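Local coordinates for DyP-type peroxidase (Pleurotus ostreatus PC15, PDB 6FSK), which is a fungal heme peroxidase of the dye-decolorizing family that probably uses hydrogen peroxide to oxidise dyes and other substrates, manganese(II) among them, at residues Asn204-Pro207 with Gly208-Pro211; Glu290-Pro293 with Leu294-Asp297; Thr365-Glu368 with His369-Lys373. The protein carries 1 engineered substitution. One frame throughout, in Å; residues are numbered along the deposited sequence.

Contact 1 of 3, residues Asn204-Pro207 with Gly208-Pro211; sequences NPLP and GQDP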
loop_
_atom_site.group_PDB
_atom_site.type_symbol
_atom_site.label_atom_id
_atom_site.label_comp_id
_atom_site.label_asym_id
_atom_site.label_seq_id
_atom_site.Cartn_x
_atom_site.Cartn_y
_atom_site.Cartn_z
ATOM N N ASN A 204 -6.627 -14.277 -16.451
ATOM C CA ASN A 204 -7.766 -13.576 -16.987
ATOM C C ASN A 204 -7.837 -12.173 -16.466
ATOM O O ASN A 204 -8.691 -11.854 -15.641
ATOM C CB ASN A 204 -9.041 -14.297 -16.576
ATOM C CG ASN A 204 -9.108 -15.629 -17.202
ATOM O OD1 ASN A 204 -8.976 -16.661 -16.532
ATOM N ND2 ASN A 204 -9.169 -15.620 -18.515
ATOM N N PRO A 205 -6.913 -11.309 -16.946
ATOM C CA PRO A 205 -7.006 -9.920 -16.458
ATOM C C PRO A 205 -8.374 -9.312 -16.722
ATOM O O PRO A 205 -9.026 -9.573 -17.754
ATOM C CB PRO A 205 -5.924 -9.162 -17.225
ATOM C CG PRO A 205 -5.014 -10.206 -17.756
ATOM C CD PRO A 205 -5.798 -11.498 -17.892
ATOM N N LEU A 206 -8.824 -8.512 -15.780
ATOM C CA LEU A 206 -10.044 -7.753 -15.936
ATOM C C LEU A 206 -9.991 -6.726 -17.051
ATOM O O LEU A 206 -8.912 -6.344 -17.529
ATOM C CB LEU A 206 -10.360 -7.107 -14.573
ATOM C CG LEU A 206 -10.698 -8.032 -13.417
ATOM C CD1 LEU A 206 -10.507 -7.362 -12.053
ATOM C CD2 LEU A 206 -12.135 -8.541 -13.599
ATOM N N PRO A 207 -11.149 -6.296 -17.562
ATOM C CA PRO A 207 -11.138 -5.202 -18.536
ATOM C C PRO A 207 -10.456 -3.973 -17.953
ATOM O O PRO A 207 -10.735 -3.534 -16.817
ATOM C CB PRO A 207 -12.634 -4.947 -18.806
ATOM C CG PRO A 207 -13.262 -6.259 -18.428
ATOM C CD PRO A 207 -12.525 -6.723 -17.216
ATOM N N GLY A 208 -9.489 -3.467 -18.727
ATOM C CA GLY A 208 -8.715 -2.311 -18.312
ATOM C C GLY A 208 -7.464 -2.564 -17.435
ATOM O O GLY A 208 -6.783 -1.621 -16.996
ATOM N N GLN A 209 -7.204 -3.838 -17.144
ATOM C CA GLN A 209 -6.141 -4.265 -16.315
ATOM C C GLN A 209 -5.051 -4.748 -17.271
ATOM O O GLN A 209 -5.081 -5.889 -17.769
ATOM C CB GLN A 209 -6.631 -5.350 -15.415
ATOM C CG GLN A 209 -5.804 -5.605 -14.216
ATOM C CD GLN A 209 -6.258 -6.730 -13.306
ATOM O OE1 GLN A 209 -6.977 -7.680 -13.714
ATOM N NE2 GLN A 209 -5.704 -6.724 -12.063
ATOM N N ASP A 210 -4.073 -3.874 -17.547
ATOM C CA ASP A 210 -2.929 -4.162 -18.359
ATOM C C ASP A 210 -1.982 -5.113 -17.596
ATOM O O ASP A 210 -1.765 -4.924 -16.341
ATOM C CB ASP A 210 -2.120 -2.843 -18.536
ATOM C CG ASP A 210 -2.893 -1.760 -19.261
ATOM O OD1 ASP A 210 -3.899 -2.120 -19.918
ATOM O OD2 ASP A 210 -2.495 -0.560 -19.204
ATOM N N PRO A 211 -1.679 -6.287 -18.211
ATOM C CA PRO A 211 -0.787 -7.133 -17.414
ATOM C C PRO A 211 0.673 -6.723 -17.594
ATOM O O PRO A 211 1.075 -6.315 -18.699
ATOM C CB PRO A 211 -1.013 -8.549 -17.923
ATOM C CG PRO A 211 -1.672 -8.385 -19.206
ATOM C CD PRO A 211 -2.182 -6.990 -19.373
#

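Contact 2 of 3, residues Glu290-Pro293 with Leu294-Asp297; sequences EITP and LKDD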
loop_
_atom_site.group_PDB
_atom_site.type_symbol
_atom_site.label_atom_id
_atom_site.label_comp_id
_atom_site.label_asym_id
_atom_site.label_seq_id
_atom_site.Cartn_x
_atom_site.Cartn_y
_atom_site.Cartn_z
ATOM N N GLU A 290 -13.801 9.300 -13.252
ATOM C CA GLU A 290 -13.505 9.456 -14.639
ATOM C C GLU A 290 -14.661 8.941 -15.517
ATOM O O GLU A 290 -14.867 9.481 -16.614
ATOM C CB GLU A 290 -12.201 8.738 -14.970
ATOM C CG GLU A 290 -11.701 8.758 -16.388
ATOM C CD GLU A 290 -11.341 10.149 -16.911
ATOM O OE1 GLU A 290 -11.216 11.147 -16.123
ATOM O OE2 GLU A 290 -11.123 10.221 -18.144
ATOM N N ILE A 291 -15.341 7.903 -15.044
ATOM C CA ILE A 291 -16.522 7.327 -15.763
ATOM C C ILE A 291 -17.763 8.080 -15.340
ATOM O O ILE A 291 -18.612 8.439 -16.237
ATOM C CB ILE A 291 -16.633 5.820 -15.532
ATOM C CG1 ILE A 291 -15.372 5.127 -16.033
ATOM C CG2 ILE A 291 -17.920 5.245 -16.180
ATOM C CD1 ILE A 291 -15.313 3.620 -15.877
ATOM N N THR A 292 -17.969 8.338 -14.052
ATOM C CA THR A 292 -19.162 9.012 -13.561
ATOM C C THR A 292 -18.811 10.266 -12.735
ATOM O O THR A 292 -18.742 10.213 -11.506
ATOM C CB THR A 292 -20.114 8.032 -12.851
ATOM O OG1 THR A 292 -21.343 8.669 -12.514
ATOM C CG2 THR A 292 -19.502 7.387 -11.618
ATOM N N PRO A 293 -18.553 11.397 -13.434
ATOM C CA PRO A 293 -17.963 12.575 -12.730
ATOM C C PRO A 293 -18.954 13.440 -11.949
ATOM O O PRO A 293 -18.502 14.233 -11.090
ATOM C CB PRO A 293 -17.329 13.397 -13.875
ATOM C CG PRO A 293 -18.122 12.971 -15.073
ATOM C CD PRO A 293 -18.396 11.542 -14.889
ATOM N N LEU A 294 -20.276 13.280 -12.216
ATOM C CA LEU A 294 -21.235 14.190 -11.630
ATOM C C LEU A 294 -21.922 13.640 -10.430
ATOM O O LEU A 294 -22.283 14.406 -9.536
ATOM C CB LEU A 294 -22.318 14.613 -12.676
ATOM C CG LEU A 294 -21.819 15.234 -13.990
ATOM C CD1 LEU A 294 -22.949 15.552 -14.974
ATOM C CD2 LEU A 294 -21.102 16.527 -13.727
ATOM N N LYS A 295 -22.070 12.322 -10.387
ATOM C CA LYS A 295 -22.775 11.699 -9.293
ATOM C C LYS A 295 -22.311 10.228 -9.186
ATOM O O LYS A 295 -21.696 9.671 -10.102
ATOM C CB LYS A 295 -24.313 11.704 -9.574
ATOM C CG LYS A 295 -24.686 10.944 -10.812
ATOM C CD LYS A 295 -26.189 10.849 -11.061
ATOM C CE LYS A 295 -26.423 10.164 -12.402
ATOM N NZ LYS A 295 -27.776 9.544 -12.441
ATOM N N ASP A 296 -22.577 9.662 -8.026
ATOM C CA ASP A 296 -22.134 8.287 -7.751
ATOM C C ASP A 296 -22.958 7.346 -8.656
ATOM O O ASP A 296 -24.045 7.711 -9.137
ATOM C CB ASP A 296 -22.400 7.963 -6.290
ATOM C CG ASP A 296 -21.848 6.594 -5.829
ATOM O OD1 ASP A 296 -21.038 5.981 -6.547
ATOM O OD2 ASP A 296 -22.266 6.253 -4.742
ATOM N N ASP A 297 -22.413 6.158 -8.903
ATOM C CA ASP A 297 -23.132 5.045 -9.600
ATOM C C ASP A 297 -22.754 3.771 -8.839
ATOM O O ASP A 297 -21.756 3.118 -9.146
ATOM C CB ASP A 297 -22.735 5.047 -11.059
ATOM C CG ASP A 297 -23.455 3.979 -11.892
ATOM O OD1 ASP A 297 -23.990 3.067 -11.307
ATOM O OD2 ASP A 297 -23.324 4.021 -13.130
HETATM O O HOH W 1 -21.924 11.402 -13.500
#

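Contact 3 of 3, residues Thr365-Glu368 with His369-Lys373; sequences TSQE and HHDKK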
loop_
_atom_site.group_PDB
_atom_site.type_symbol
_atom_site.label_atom_id
_atom_site.label_comp_id
_atom_site.label_asym_id
_atom_site.label_seq_id
_atom_site.Cartn_x
_atom_site.Cartn_y
_atom_site.Cartn_z
ATOM N N THR A 365 -16.615 7.492 16.932
ATOM C CA THR A 365 -17.628 7.510 17.993
ATOM C C THR A 365 -18.519 8.766 17.901
ATOM O O THR A 365 -18.215 9.737 17.213
ATOM C CB THR A 365 -17.008 7.559 19.383
ATOM O OG1 THR A 365 -16.275 8.737 19.514
ATOM C CG2 THR A 365 -16.025 6.343 19.643
ATOM N N SER A 366 -19.690 8.679 18.558
ATOM C CA SER A 366 -20.572 9.881 18.598
ATOM C C SER A 366 -19.864 11.088 19.099
ATOM O O SER A 366 -20.047 12.203 18.570
ATOM C CB SER A 366 -21.812 9.558 19.554
ATOM O OG SER A 366 -22.539 8.526 18.941
ATOM N N GLN A 367 -18.993 10.966 20.101
ATOM C CA GLN A 367 -18.312 12.126 20.663
ATOM C C GLN A 367 -17.304 12.683 19.633
ATOM O O GLN A 367 -17.124 13.915 19.523
ATOM C CB GLN A 367 -17.548 11.834 21.938
ATOM C CG GLN A 367 -17.018 13.063 22.624
ATOM C CD GLN A 367 -18.166 13.939 23.202
ATOM O OE1 GLN A 367 -19.026 13.432 23.891
ATOM N NE2 GLN A 367 -18.226 15.196 22.816
ATOM N N GLU A 368 -16.571 11.783 18.966
ATOM C CA GLU A 368 -15.691 12.233 17.916
ATOM C C GLU A 368 -16.429 12.937 16.834
ATOM O O GLU A 368 -15.914 13.974 16.339
ATOM C CB GLU A 368 -14.906 11.032 17.307
ATOM C CG GLU A 368 -13.884 10.442 18.231
ATOM C CD GLU A 368 -13.161 9.211 17.605
ATOM O OE1 GLU A 368 -11.889 9.211 17.380
ATOM O OE2 GLU A 368 -13.883 8.226 17.333
ATOM N N HIS A 369 -17.549 12.392 16.397
ATOM C CA HIS A 369 -18.370 13.077 15.355
ATOM C C HIS A 369 -18.822 14.464 15.840
ATOM O O HIS A 369 -18.636 15.481 15.155
ATOM C CB HIS A 369 -19.523 12.213 14.989
ATOM C CG HIS A 369 -20.371 12.787 13.912
ATOM N ND1 HIS A 369 -19.930 12.916 12.613
ATOM C CD2 HIS A 369 -21.666 13.200 13.920
ATOM C CE1 HIS A 369 -20.916 13.415 11.868
ATOM N NE2 HIS A 369 -21.978 13.580 12.640
ATOM N N HIS A 370 -19.232 14.558 17.116
ATOM C CA HIS A 370 -19.703 15.862 17.639
ATOM C C HIS A 370 -18.581 16.835 17.694
ATOM O O HIS A 370 -18.733 18.000 17.315
ATOM C CB HIS A 370 -20.275 15.655 19.035
ATOM C CG HIS A 370 -20.643 16.931 19.724
ATOM N ND1 HIS A 370 -19.730 17.706 20.426
ATOM C CD2 HIS A 370 -21.807 17.613 19.741
ATOM C CE1 HIS A 370 -20.335 18.793 20.881
ATOM N NE2 HIS A 370 -21.595 18.749 20.490
ATOM N N ASP A 371 -17.410 16.404 18.189
ATOM C CA ASP A 371 -16.277 17.221 18.377
ATOM C C ASP A 371 -15.556 17.581 17.058
ATOM O O ASP A 371 -14.765 18.490 17.063
ATOM C CB ASP A 371 -15.251 16.511 19.282
ATOM C CG ASP A 371 -15.652 16.456 20.770
ATOM O OD1 ASP A 371 -16.649 17.067 21.140
ATOM O OD2 ASP A 371 -14.950 15.744 21.517
ATOM N N LYS A 372 -15.807 16.798 16.018
ATOM C CA LYS A 372 -15.047 16.847 14.759
ATOM C C LYS A 372 -13.584 16.642 15.009
ATOM O O LYS A 372 -12.719 17.177 14.312
ATOM C CB LYS A 372 -15.379 18.130 13.926
ATOM C CG LYS A 372 -16.878 18.367 13.814
ATOM C CD LYS A 372 -17.233 19.550 12.916
ATOM C CE LYS A 372 -18.771 19.652 12.643
ATOM N NZ LYS A 372 -19.084 21.017 12.190
ATOM N N LYS A 373 -13.229 15.793 15.972
ATOM C CA LYS A 373 -11.844 15.548 16.282
ATOM C C LYS A 373 -11.650 14.064 16.604
ATOM O O LYS A 373 -12.473 13.443 17.213
ATOM C CB LYS A 373 -11.373 16.319 17.492
ATOM C CG LYS A 373 -11.388 17.840 17.291
ATOM C CD LYS A 373 -10.385 18.346 16.233
ATOM C CE LYS A 373 -10.587 19.827 15.898
ATOM N NZ LYS A 373 -10.617 20.612 17.167
#

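Contact 1 of 3, residues Asn204-Pro207 with Gly208-Pro211
L206 and Q209 grip each other twice across a type II beta turn, once through their backbones and once through the glutamine side chain, a compact example of a turn bond reinforced by an amide. The turn lies in the loop between strands 197-198 and 211-212, with the Q209 side chain about 9 Å from the bound heme. Q209 N donates to L206 O at 3.1 Å, the bond that closes the turn. In return, L206 N meets Q209 OE1 at 2.9 Å, in the amide carbonyl plane and on a lone pair, with an N-H...O angle of 156°. Both backbone polar atoms of L206 are therefore satisfied by one residue. The reach back depends on an extended side chain, with CG of Q209 opposite its own N (chi1 -161°). At the far end of the amide NE2 donates to H195 O, so bonds at both ends fix its rotation. With an alanine at this position, L206 N and H195 O would probably both be left without this shared mate. G208, at a positive phi of 86°, occupies the turn corner where a beta carbon would collide with P207 O. Beyond the turn, P205 and P211 cross at about a right angle, both touching A197. Here P205 CG lies 4.1 Å from P211 CG, and P205 CB rests 3.4 Å from Q209 O.

Contact 2 of 3, residues Glu290-Pro293 with Leu294-Asp297
The T292 side chain reaches over to the K295 carbonyl, its two branches falling on the same oxygen in different ways. OG1 donates to K295 O at 2.6 Å, a short bond whose donor is tilted 21° from the carbonyl plane, while the methyl CG2 packs 3.5 Å from that oxygen. The rotation about CA-CB explains the division: OG1 is swung opposite the T292 N (chi1 -173°), which brings the hydroxyl up to the returning chain, and so CG2 is flanked by both T292 N and T292 C. From there the methyl also meets D297 CB at 4.0 Å, the two side chains crossing at about a right angle.

The hydroxyl has a second task. A water donates to T292 OG1 at 3.0 Å and accepts from L294 N at 2.8 Å, so the hydroxyl donates one hydrogen bond and accepts another, and the L294 amide is satisfied through solvent instead of through a direct turn bond. P293 links the two residues. On the backbone side, T292 O accepts from W283 NE1, a bond within the same long loop that follows helix 268-280.

Further along, D296 takes its polar partner outside this stretch: OD1 bonds to S285 OG and receives only a weak bond from D297 N. D297 OD1 accepts from the backbone N of L300, which the T292 side chain also touches, as befits the N-cap residue of helix 298-302. The whole arrangement is that of a surface loop folded back through a threonine hydroxyl just before a side-chain-capped helix start.

Contact 3 of 3, residues Thr365-Glu368 with His369-Lys373
The short surface helix 366-371, sealed at both ends by classical caps, carries on one flank a polar cluster in which Q367 meets D371. Q367 NE2 donates to D371 OD1 at 3.0 Å; the acceptor lies in the amide plane, yet the donor comes from above the carboxylate plane, the two planes being 49° apart. The bend at chi2 (68°) brings the amide round to this neighbour one turn on. From the same face of the carboxylate H370 ND1 reaches OD1 at 3.2 Å, the oxygen sitting at the edge of the imidazole, so that one atom is gripped by two donors. At the N-terminal end T365 and E368 form a capping box: E368 N bonds to T365 OG1 at 3.1 Å, and T365 N to E368 OE2 at 2.9 Å. The extended E368 side chain is buried, its OE2 also salt-bridged to R378 and its OE1 accepting from H375 N and H376 N. A Schellman motif ends the helix, with K372 at positive phi: K373 N returns to E368 O at 3.3 Å, and K372 N to H369 O at 3.2 Å.

How the contacts relate
None of the three contacts belongs to the protein core: each is a local fold of the chain at the surface, and they follow one another in series within the C-terminal peroxidase region without touching. Contacts 1 and 2 come nearest, about 9 Å between closest atoms, on loops in the neighbourhood of the heme, whereas contact 3 lies away from the heme site, its centre about 41 Å from that of contact 1. The chemistry shifts accordingly. Proline, glycine and an amide shape 204-211, a hydroxyl and a water bridge the bend of 290-297, and 365-373 combines helix backbone bonds with carboxylates, an amide and an imidazole. Helix capping unites the last two, although only 365-373 includes its helix.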